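Local coordinates for aminotransferase, class V family protein (Trichomonas vaginalis, PDB 5F8V) that probably catalyses the pyridoxal-phosphate-dependent transfer of an amino group between O-phospho-L-serine and 2-oxoglutarate, a step of L-serine biosynthesis, at residues A[156-165]-A[295-306]; A[285-294]-A[306-314]. All coordinates share one frame; numbering follows the deposited sequence.

Overall arrangement
The two contacts lie about 15 Å apart between centres, on the same side of the chain's centre, and share strand 304-307 through Pro306. Along the chain their segments alternate: 156-165, then 285-294, 295-306 and 306-314, so that 285-314 runs on unbroken and serves both. Contact 1 is buried and joins the hairpin beside the cofactor, which follows strand 148-154 of the seven-stranded sheet, to the C-terminal part of the class-V aminotransferase fold. Contact 2 lies farther out and holds together the end of helix 267-286 and the outgoing end of strand 304-307 within that part. Arg300 of contact 1 pairs with Asp286 of contact 2, tying them together.

Contact 1 (A[156-165]-A[295-306]); sequences NETIQGIEFQ and IKPEWRSRMNMP
Glu163 and Arg302 form the main charged link between 156-165 and 295-306. With CG anti to the backbone N (chi1 -169°) and the chain extended beyond it, Glu163 rests its CB 3.7 Å from Ser301 CA and carries its carboxylate onward to Arg302. OE1 accepts from both the backbone N and NE of Arg302, which reach it from opposite faces of the carboxylate plane. OE2 takes NH2 of Arg302 at 2.9 Å, completing a side-on, two-nitrogen grip with carboxylate and guanidinium planes only 16° apart. Asp271 and Ser184, bonded to the guanidinium from outside, help fix its rotation.

The backbones bridge beside this pair: Glu163 N donates to Trp299 O (2.8 Å) and Ser301 N to Gly161 O (3.1 Å). A water lies within hydrogen-bonding distance of both Glu163 O and Arg300 O. Farther along, the Trp299 ring turns its edge to the face of Phe164, a T-shaped pair with planes at 76°.

At the other end Ser301 OG donates to a lone pair of Asn156 OD1 at 2.5 Å, in the carbonyl plane, while accepting from the backbone N of Met303 and of Asn304, an ST turn and ST motif. Asn156 ND2 gives an in-plane bond of 2.8 Å to Asn304 OD1, the two amides nearly coplanar, and another to Ser180. CG2 of Thr158 packs against the Asn304 amide, and Pro306 CD lies 3.7 Å from Gly161 CA.

Gly161 and Ile162 both face Glu157, a G1 beta bulge closing the short hairpin 156-163. Thr158 OG1, whose strongest polar partner is Ser180, also bonds to O3 of the lysine-pyridoxal phosphate adduct at position 202, placing the contact beside the cofactor site of a class-V aminotransferase.

Contact 2 (A[285-294]-A[306-314]); sequences IDSNPNFVNR and PFFRPDGYE
Val292 and Phe308 form an antiparallel hydrogen-bonded pair, each backbone N donating to the other's O at 3.0 Å. Next to it, Asn293 ND2 makes a nearly straight bond (175°) to Pro306 O at 2.8 Å, while its OD1 accepts from Ile295 N.

The Tyr313 ring is sandwiched between Phe308 CD2 on one face and Arg294 on the other. Arg294, extended from CG to NE, slides along the ring in the opposite direction: CD stands 3.9 Å from the centroid in a CH-pi contact, and the guanidinium lies over CB of Tyr313. Tyr313 OH accepts from Arg294 N at 3.0 Å, which ties the hydroxyl end of the ring to the backbone of 285-294. Beyond the ring, NH2 of Arg294 reaches Glu314 OE2 (2.8 Å) in a salt bridge on the anti side of the carboxylate, the planes 82° apart.

On the inner side Phe307 sets its edge toward the face of Phe291 in an offset edge-to-face pair, and Ile285 CD1 touches Phe307 CB at 3.7 Å. These three side chains also meet Met365 of helix 355-367; Phe324 of helix 318-329 and Phe345 of strand 345-348 pack on both phenylalanines, which places the cluster among the last helices and strands of the chain.

Contact 1 (A[156-165]-A[295-306])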
loop_
_atom_site.group_PDB
_atom_site.type_symbol
_atom_site.label_atom_id
_atom_site.label_comp_id
_atom_site.label_asym_id
_atom_site.label_seq_id
_atom_site.Cartn_x
_atom_site.Cartn_y
_atom_site.Cartn_z
ATOM N N ASN A 156 20.532 -4.714 7.116
ATOM C CA ASN A 156 21.317 -4.003 6.103
ATOM C C ASN A 156 20.974 -2.512 6.051
ATOM O O ASN A 156 19.878 -2.134 5.628
ATOM C CB ASN A 156 21.128 -4.654 4.725
ATOM C CG ASN A 156 21.978 -3.991 3.657
ATOM O OD1 ASN A 156 23.200 -4.134 3.639
ATOM N ND2 ASN A 156 21.339 -3.205 2.801
ATOM N N GLU A 157 21.902 -1.665 6.495
ATOM C CA GLU A 157 21.675 -0.213 6.463
ATOM C C GLU A 157 22.053 0.322 5.084
ATOM O O GLU A 157 23.211 0.272 4.678
ATOM C CB GLU A 157 22.421 0.499 7.594
ATOM C CG GLU A 157 21.772 0.303 8.955
ATOM C CD GLU A 157 20.517 1.136 9.188
ATOM O OE1 GLU A 157 20.135 1.935 8.307
ATOM O OE2 GLU A 157 19.899 1.011 10.279
ATOM N N THR A 158 21.038 0.799 4.373
ATOM C CA THR A 158 21.099 1.132 2.952
ATOM C C THR A 158 22.008 2.349 2.672
ATOM O O THR A 158 22.763 2.364 1.686
ATOM C CB THR A 158 19.648 1.371 2.444
ATOM O OG1 THR A 158 18.803 0.330 2.956
ATOM C CG2 THR A 158 19.533 1.354 0.955
ATOM N N ILE A 159 21.960 3.342 3.554
ATOM C CA ILE A 159 22.703 4.596 3.364
ATOM C C ILE A 159 24.170 4.467 3.810
ATOM O O ILE A 159 25.074 5.011 3.165
ATOM C CB ILE A 159 21.992 5.770 4.082
ATOM C CG1 ILE A 159 20.583 5.948 3.507
ATOM C CG2 ILE A 159 22.791 7.066 3.950
ATOM C CD1 ILE A 159 19.650 6.755 4.387
ATOM N N GLN A 160 24.394 3.754 4.912
ATOM C CA GLN A 160 25.740 3.565 5.458
ATOM C C GLN A 160 26.488 2.386 4.814
ATOM O O GLN A 160 27.716 2.341 4.852
ATOM C CB GLN A 160 25.678 3.385 6.969
ATOM C CG GLN A 160 25.326 4.650 7.744
ATOM C CD GLN A 160 23.855 5.013 7.699
ATOM O OE1 GLN A 160 22.985 4.150 7.619
ATOM N NE2 GLN A 160 23.571 6.298 7.758
ATOM N N GLY A 161 25.763 1.442 4.225
ATOM C CA GLY A 161 26.382 0.227 3.681
ATOM C C GLY A 161 26.976 -0.690 4.744
ATOM O O GLY A 161 28.041 -1.267 4.534
ATOM N N ILE A 162 26.279 -0.812 5.875
ATOM C CA ILE A 162 26.669 -1.695 6.997
ATOM C C ILE A 162 25.688 -2.879 7.068
ATOM O O ILE A 162 24.499 -2.671 7.256
ATOM C CB ILE A 162 26.679 -0.924 8.335
ATOM C CG1 ILE A 162 27.695 0.230 8.249
ATOM C CG2 ILE A 162 27.038 -1.846 9.506
ATOM C CD1 ILE A 162 27.836 1.068 9.500
ATOM N N GLU A 163 26.198 -4.100 6.911
ATOM C CA GLU A 163 25.387 -5.320 6.880
ATOM C C GLU A 163 25.934 -6.336 7.862
ATOM O O GLU A 163 27.145 -6.497 7.988
ATOM C CB GLU A 163 25.377 -5.943 5.475
ATOM C CG GLU A 163 24.361 -7.071 5.272
ATOM C CD GLU A 163 24.255 -7.542 3.826
ATOM O OE1 GLU A 163 25.292 -7.644 3.139
ATOM O OE2 GLU A 163 23.126 -7.815 3.363
ATOM N N PHE A 164 25.032 -7.031 8.545
ATOM C CA PHE A 164 25.403 -8.094 9.463
ATOM C C PHE A 164 25.646 -9.344 8.660
ATOM O O PHE A 164 24.851 -9.661 7.775
ATOM C CB PHE A 164 24.280 -8.370 10.459
ATOM C CG PHE A 164 24.161 -7.347 11.538
ATOM C CD1 PHE A 164 24.594 -7.630 12.834
ATOM C CD2 PHE A 164 23.605 -6.104 11.273
ATOM C CE1 PHE A 164 24.480 -6.686 13.838
ATOM C CE2 PHE A 164 23.485 -5.157 12.272
ATOM C CZ PHE A 164 23.913 -5.452 13.561
ATOM N N GLN A 165 26.720 -10.063 8.966
ATOM C CA GLN A 165 26.983 -11.357 8.322
ATOM C C GLN A 165 26.155 -12.495 8.943
ATOM O O GLN A 165 25.793 -13.443 8.248
ATOM C CB GLN A 165 28.479 -11.686 8.357
ATOM C CG GLN A 165 29.319 -10.658 7.612
ATOM C CD GLN A 165 30.739 -11.121 7.333
ATOM O OE1 GLN A 165 31.359 -11.796 8.157
ATOM N NE2 GLN A 165 31.266 -10.753 6.165
ATOM N N ILE A 295 33.967 1.404 5.535
ATOM C CA ILE A 295 33.306 0.348 6.297
ATOM C C ILE A 295 34.261 -0.835 6.387
ATOM O O ILE A 295 34.847 -1.242 5.382
ATOM C CB ILE A 295 31.963 -0.077 5.667
ATOM C CG1 ILE A 295 31.023 1.135 5.493
ATOM C CG2 ILE A 295 31.297 -1.181 6.491
ATOM C CD1 ILE A 295 30.820 1.995 6.720
ATOM N N LYS A 296 34.436 -1.370 7.595
ATOM C CA LYS A 296 35.319 -2.522 7.789
ATOM C C LYS A 296 34.796 -3.706 6.979
ATOM O O LYS A 296 33.582 -3.876 6.875
ATOM C CB LYS A 296 35.444 -2.890 9.272
ATOM C CG LYS A 296 36.285 -1.903 10.070
ATOM C CD LYS A 296 36.442 -2.319 11.525
ATOM C CE LYS A 296 37.015 -1.173 12.354
ATOM N NZ LYS A 296 37.140 -1.504 13.803
ATOM N N PRO A 297 35.706 -4.506 6.378
ATOM C CA PRO A 297 35.308 -5.579 5.447
ATOM C C PRO A 297 34.276 -6.563 6.014
ATOM O O PRO A 297 33.393 -7.019 5.283
ATOM C CB PRO A 297 36.637 -6.291 5.124
ATOM C CG PRO A 297 37.580 -5.882 6.211
ATOM C CD PRO A 297 37.165 -4.503 6.610
ATOM N N GLU A 298 34.381 -6.864 7.304
ATOM C CA GLU A 298 33.417 -7.735 7.984
ATOM C C GLU A 298 31.988 -7.154 8.082
ATOM O O GLU A 298 31.036 -7.907 8.280
ATOM C CB GLU A 298 33.940 -8.155 9.369
ATOM C CG GLU A 298 34.005 -7.050 10.426
ATOM C CD GLU A 298 35.373 -6.396 10.581
ATOM O OE1 GLU A 298 35.644 -5.931 11.713
ATOM O OE2 GLU A 298 36.163 -6.337 9.594
ATOM N N TRP A 299 31.845 -5.831 7.946
ATOM C CA TRP A 299 30.531 -5.157 7.955
ATOM C C TRP A 299 30.075 -4.573 6.595
ATOM O O TRP A 299 29.016 -3.938 6.523
ATOM C CB TRP A 299 30.552 -4.038 8.993
ATOM C CG TRP A 299 30.876 -4.505 10.375
ATOM C CD1 TRP A 299 31.981 -4.182 11.113
ATOM C CD2 TRP A 299 30.089 -5.378 11.189
ATOM N NE1 TRP A 299 31.930 -4.801 12.337
ATOM C CE2 TRP A 299 30.777 -5.540 12.414
ATOM C CE3 TRP A 299 28.865 -6.038 11.008
ATOM C CZ2 TRP A 299 30.286 -6.347 13.454
ATOM C CZ3 TRP A 299 28.369 -6.838 12.049
ATOM C CH2 TRP A 299 29.087 -6.986 13.255
ATOM N N ARG A 300 30.836 -4.798 5.524
ATOM C CA ARG A 300 30.495 -4.221 4.221
ATOM C C ARG A 300 29.266 -4.882 3.595
ATOM O O ARG A 300 29.208 -6.100 3.457
ATOM C CB ARG A 300 31.674 -4.283 3.251
ATOM C CG ARG A 300 32.651 -3.138 3.435
ATOM C CD ARG A 300 33.822 -3.228 2.470
ATOM N NE ARG A 300 34.526 -1.944 2.353
ATOM C CZ ARG A 300 35.621 -1.745 1.624
ATOM N NH1 ARG A 300 36.181 -2.740 0.942
ATOM N NH2 ARG A 300 36.172 -0.534 1.581
ATOM N N SER A 301 28.293 -4.050 3.227
ATOM C CA SER A 301 27.077 -4.500 2.576
ATOM C C SER A 301 27.352 -5.048 1.181
ATOM O O SER A 301 28.178 -4.502 0.437
ATOM C CB SER A 301 26.078 -3.348 2.494
ATOM O OG SER A 301 24.901 -3.696 1.794
ATOM N N ARG A 302 26.658 -6.140 0.845
ATOM C CA ARG A 302 26.650 -6.659 -0.515
ATOM C C ARG A 302 25.675 -5.876 -1.390
ATOM O O ARG A 302 25.780 -5.937 -2.603
ATOM C CB ARG A 302 26.240 -8.138 -0.553
ATOM C CG ARG A 302 27.140 -9.093 0.227
ATOM C CD ARG A 302 26.430 -10.401 0.585
ATOM N NE ARG A 302 25.162 -10.114 1.257
ATOM C CZ ARG A 302 23.943 -10.432 0.818
ATOM N NH1 ARG A 302 23.759 -11.169 -0.278
ATOM N NH2 ARG A 302 22.879 -10.032 1.520
ATOM N N MET A 303 24.715 -5.184 -0.774
ATOM C CA MET A 303 23.580 -4.574 -1.468
ATOM C C MET A 303 23.764 -3.082 -1.748
ATOM O O MET A 303 23.295 -2.588 -2.767
ATOM C CB MET A 303 22.304 -4.751 -0.638
ATOM C CG MET A 303 21.883 -6.191 -0.349
ATOM S SD MET A 303 21.202 -7.053 -1.792
ATOM C CE MET A 303 22.677 -7.882 -2.367
ATOM N N ASN A 304 24.411 -2.364 -0.830
ATOM C CA ASN A 304 24.586 -0.918 -0.945
ATOM C C ASN A 304 26.036 -0.567 -0.651
ATOM O O ASN A 304 26.541 -0.845 0.440
ATOM C CB ASN A 304 23.651 -0.189 0.020
ATOM C CG ASN A 304 22.200 -0.630 -0.120
ATOM O OD1 ASN A 304 21.759 -1.557 0.569
ATOM N ND2 ASN A 304 21.460 -0.002 -1.049
ATOM N N MET A 305 26.703 0.028 -1.634
ATOM C CA MET A 305 28.126 0.287 -1.572
ATOM C C MET A 305 28.352 1.783 -1.678
ATOM O O MET A 305 28.570 2.284 -2.778
ATOM C CB MET A 305 28.826 -0.447 -2.722
ATOM C CG MET A 305 28.905 -1.945 -2.491
ATOM S SD MET A 305 28.448 -2.966 -3.881
ATOM C CE MET A 305 26.677 -3.087 -3.686
ATOM N N PRO A 306 28.277 2.506 -0.536
ATOM C CA PRO A 306 28.657 3.914 -0.591
ATOM C C PRO A 306 30.148 4.066 -0.857
ATOM O O PRO A 306 30.942 3.166 -0.558
ATOM C CB PRO A 306 28.272 4.472 0.789
ATOM C CG PRO A 306 28.044 3.292 1.662
ATOM C CD PRO A 306 27.788 2.100 0.793
HETATM O O HOH W 1 28.866 -7.818 5.910
#

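Contact 2 (A[285-294]-A[306-314])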
loop_
_atom_site.group_PDB
_atom_site.type_symbol
_atom_site.label_atom_id
_atom_site.label_comp_id
_atom_site.label_asym_id
_atom_site.label_seq_id
_atom_site.Cartn_x
_atom_site.Cartn_y
_atom_site.Cartn_z
ATOM N N ILE A 285 36.539 0.476 -5.801
ATOM C CA ILE A 285 36.712 1.536 -4.810
ATOM C C ILE A 285 38.145 1.496 -4.256
ATOM O O ILE A 285 38.912 2.434 -4.460
ATOM C CB ILE A 285 35.687 1.438 -3.654
ATOM C CG1 ILE A 285 34.260 1.683 -4.168
ATOM C CG2 ILE A 285 36.031 2.421 -2.534
ATOM C CD1 ILE A 285 33.173 1.150 -3.255
ATOM N N ASP A 286 38.495 0.386 -3.607
ATOM C CA ASP A 286 39.736 0.264 -2.816
ATOM C C ASP A 286 41.025 0.454 -3.619
ATOM O O ASP A 286 41.971 1.085 -3.130
ATOM C CB ASP A 286 39.796 -1.090 -2.089
ATOM C CG ASP A 286 38.776 -1.211 -0.954
ATOM O OD1 ASP A 286 38.155 -0.211 -0.556
ATOM O OD2 ASP A 286 38.586 -2.335 -0.450
ATOM N N SER A 287 41.055 -0.070 -4.841
ATOM C CA SER A 287 42.253 -0.014 -5.687
ATOM C C SER A 287 42.472 1.322 -6.407
ATOM O O SER A 287 43.477 1.480 -7.095
ATOM C CB SER A 287 42.215 -1.136 -6.728
ATOM O OG SER A 287 41.231 -0.880 -7.710
ATOM N N ASN A 288 41.537 2.261 -6.260
ATOM C CA ASN A 288 41.562 3.528 -6.968
ATOM C C ASN A 288 41.748 4.678 -5.976
ATOM O O ASN A 288 40.929 4.833 -5.087
ATOM C CB ASN A 288 40.242 3.691 -7.734
ATOM C CG ASN A 288 40.252 4.863 -8.697
ATOM O OD1 ASN A 288 40.923 5.866 -8.473
ATOM N ND2 ASN A 288 39.481 4.750 -9.770
ATOM N N PRO A 289 42.801 5.516 -6.149
ATOM C CA PRO A 289 43.012 6.650 -5.220
ATOM C C PRO A 289 41.917 7.734 -5.217
ATOM O O PRO A 289 41.837 8.502 -4.261
ATOM C CB PRO A 289 44.347 7.251 -5.696
ATOM C CG PRO A 289 44.428 6.885 -7.137
ATOM C CD PRO A 289 43.825 5.503 -7.214
ATOM N N ASN A 290 41.082 7.792 -6.253
ATOM C CA ASN A 290 39.991 8.777 -6.300
ATOM C C ASN A 290 38.755 8.449 -5.460
ATOM O O ASN A 290 37.895 9.320 -5.270
ATOM C CB ASN A 290 39.569 9.007 -7.747
ATOM C CG ASN A 290 40.694 9.576 -8.585
ATOM O OD1 ASN A 290 41.164 10.686 -8.320
ATOM N ND2 ASN A 290 41.145 8.822 -9.588
ATOM N N PHE A 291 38.657 7.209 -4.971
ATOM C CA PHE A 291 37.482 6.754 -4.221
ATOM C C PHE A 291 37.878 6.044 -2.917
ATOM O O PHE A 291 38.899 5.350 -2.856
ATOM C CB PHE A 291 36.618 5.823 -5.090
ATOM C CG PHE A 291 36.241 6.405 -6.431
ATOM C CD1 PHE A 291 35.254 7.380 -6.534
ATOM C CD2 PHE A 291 36.867 5.971 -7.593
ATOM C CE1 PHE A 291 34.902 7.916 -7.766
ATOM C CE2 PHE A 291 36.511 6.501 -8.835
ATOM C CZ PHE A 291 35.533 7.471 -8.918
ATOM N N VAL A 292 37.056 6.225 -1.886
ATOM C CA VAL A 292 37.250 5.575 -0.582
ATOM C C VAL A 292 35.926 5.085 0.004
ATOM O O VAL A 292 34.886 5.722 -0.176
ATOM C CB VAL A 292 37.904 6.534 0.449
ATOM C CG1 VAL A 292 39.270 6.997 -0.036
ATOM C CG2 VAL A 292 37.005 7.734 0.763
ATOM N N ASN A 293 35.983 3.951 0.699
ATOM C CA ASN A 293 34.882 3.452 1.521
ATOM C C ASN A 293 35.500 3.021 2.840
ATOM O O ASN A 293 36.476 2.273 2.842
ATOM C CB ASN A 293 34.165 2.277 0.836
ATOM C CG ASN A 293 33.241 1.498 1.785
ATOM O OD1 ASN A 293 33.701 0.843 2.722
ATOM N ND2 ASN A 293 31.939 1.539 1.519
ATOM N N ARG A 294 34.903 3.474 3.942
ATOM C CA ARG A 294 35.463 3.324 5.299
ATOM C C ARG A 294 34.977 2.091 6.056
ATOM O O ARG A 294 35.500 1.791 7.124
ATOM C CB ARG A 294 35.103 4.547 6.166
ATOM C CG ARG A 294 36.144 5.645 6.184
ATOM C CD ARG A 294 35.759 6.723 7.185
ATOM N NE ARG A 294 36.402 8.004 6.898
ATOM C CZ ARG A 294 36.138 9.149 7.528
ATOM N NH1 ARG A 294 35.242 9.205 8.510
ATOM N NH2 ARG A 294 36.779 10.258 7.164
ATOM N N PRO A 306 28.277 2.506 -0.536
ATOM C CA PRO A 306 28.657 3.914 -0.591
ATOM C C PRO A 306 30.148 4.066 -0.857
ATOM O O PRO A 306 30.942 3.166 -0.558
ATOM C CB PRO A 306 28.272 4.472 0.789
ATOM C CG PRO A 306 28.044 3.292 1.662
ATOM C CD PRO A 306 27.788 2.100 0.793
ATOM N N PHE A 307 30.503 5.180 -1.476
ATOM C CA PHE A 307 31.901 5.565 -1.643
ATOM C C PHE A 307 31.980 7.057 -1.919
ATOM O O PHE A 307 31.009 7.676 -2.345
ATOM C CB PHE A 307 32.612 4.732 -2.722
ATOM C CG PHE A 307 31.991 4.805 -4.095
ATOM C CD1 PHE A 307 30.887 4.025 -4.424
ATOM C CD2 PHE A 307 32.555 5.605 -5.087
ATOM C CE1 PHE A 307 30.340 4.063 -5.696
ATOM C CE2 PHE A 307 32.008 5.656 -6.363
ATOM C CZ PHE A 307 30.905 4.880 -6.675
ATOM N N PHE A 308 33.137 7.629 -1.631
ATOM C CA PHE A 308 33.301 9.071 -1.604
ATOM C C PHE A 308 34.572 9.509 -2.293
ATOM O O PHE A 308 35.485 8.718 -2.515
ATOM C CB PHE A 308 33.328 9.551 -0.154
ATOM C CG PHE A 308 32.056 9.298 0.586
ATOM C CD1 PHE A 308 31.084 10.283 0.676
ATOM C CD2 PHE A 308 31.832 8.075 1.204
ATOM C CE1 PHE A 308 29.899 10.047 1.360
ATOM C CE2 PHE A 308 30.649 7.830 1.879
ATOM C CZ PHE A 308 29.680 8.817 1.958
ATOM N N ARG A 309 34.624 10.802 -2.596
ATOM C CA ARG A 309 35.883 11.469 -2.919
ATOM C C ARG A 309 36.816 11.216 -1.730
ATOM O O ARG A 309 36.326 10.995 -0.619
ATOM C CB ARG A 309 35.676 12.979 -3.083
ATOM C CG ARG A 309 34.868 13.387 -4.300
ATOM C CD ARG A 309 34.527 14.872 -4.320
ATOM N NE ARG A 309 33.833 15.290 -3.096
ATOM C CZ ARG A 309 34.397 15.896 -2.044
ATOM N NH1 ARG A 309 35.699 16.206 -2.024
ATOM N NH2 ARG A 309 33.650 16.188 -0.984
ATOM N N PRO A 310 38.147 11.263 -1.942
ATOM C CA PRO A 310 39.107 10.891 -0.883
ATOM C C PRO A 310 38.868 11.506 0.513
ATOM O O PRO A 310 39.110 10.836 1.528
ATOM C CB PRO A 310 40.448 11.358 -1.459
ATOM C CG PRO A 310 40.258 11.280 -2.928
ATOM C CD PRO A 310 38.849 11.744 -3.148
ATOM N N ASP A 311 38.381 12.748 0.552
ATOM C CA ASP A 311 38.062 13.450 1.804
ATOM C C ASP A 311 36.556 13.691 1.986
ATOM O O ASP A 311 36.144 14.559 2.759
ATOM C CB ASP A 311 38.847 14.781 1.880
ATOM C CG ASP A 311 38.643 15.681 0.651
ATOM O OD1 ASP A 311 37.596 15.566 -0.029
ATOM O OD2 ASP A 311 39.546 16.503 0.360
ATOM N N GLY A 312 35.733 12.895 1.303
ATOM C CA GLY A 312 34.296 13.172 1.201
ATOM C C GLY A 312 33.445 12.848 2.419
ATOM O O GLY A 312 32.297 13.298 2.501
ATOM N N TYR A 313 33.978 12.067 3.361
ATOM C CA TYR A 313 33.215 11.711 4.572
ATOM C C TYR A 313 32.967 12.928 5.466
ATOM O O TYR A 313 31.833 13.188 5.860
ATOM C CB TYR A 313 33.908 10.593 5.368
ATOM C CG TYR A 313 33.541 9.194 4.924
ATOM C CD1 TYR A 313 32.335 8.608 5.318
ATOM C CD2 TYR A 313 34.401 8.447 4.125
ATOM C CE1 TYR A 313 31.995 7.315 4.925
ATOM C CE2 TYR A 313 34.070 7.159 3.722
ATOM C CZ TYR A 313 32.867 6.597 4.122
ATOM O OH TYR A 313 32.564 5.318 3.714
ATOM N N GLU A 314 34.032 13.672 5.751
ATOM C CA GLU A 314 33.978 14.836 6.639
ATOM C C GLU A 314 34.022 16.202 5.920
ATOM O O GLU A 314 33.667 17.212 6.528
ATOM C CB GLU A 314 35.107 14.725 7.672
ATOM C CG GLU A 314 34.967 13.493 8.568
ATOM C CD GLU A 314 36.208 13.192 9.389
ATOM O OE1 GLU A 314 36.690 14.099 10.101
ATOM O OE2 GLU A 314 36.691 12.035 9.337
#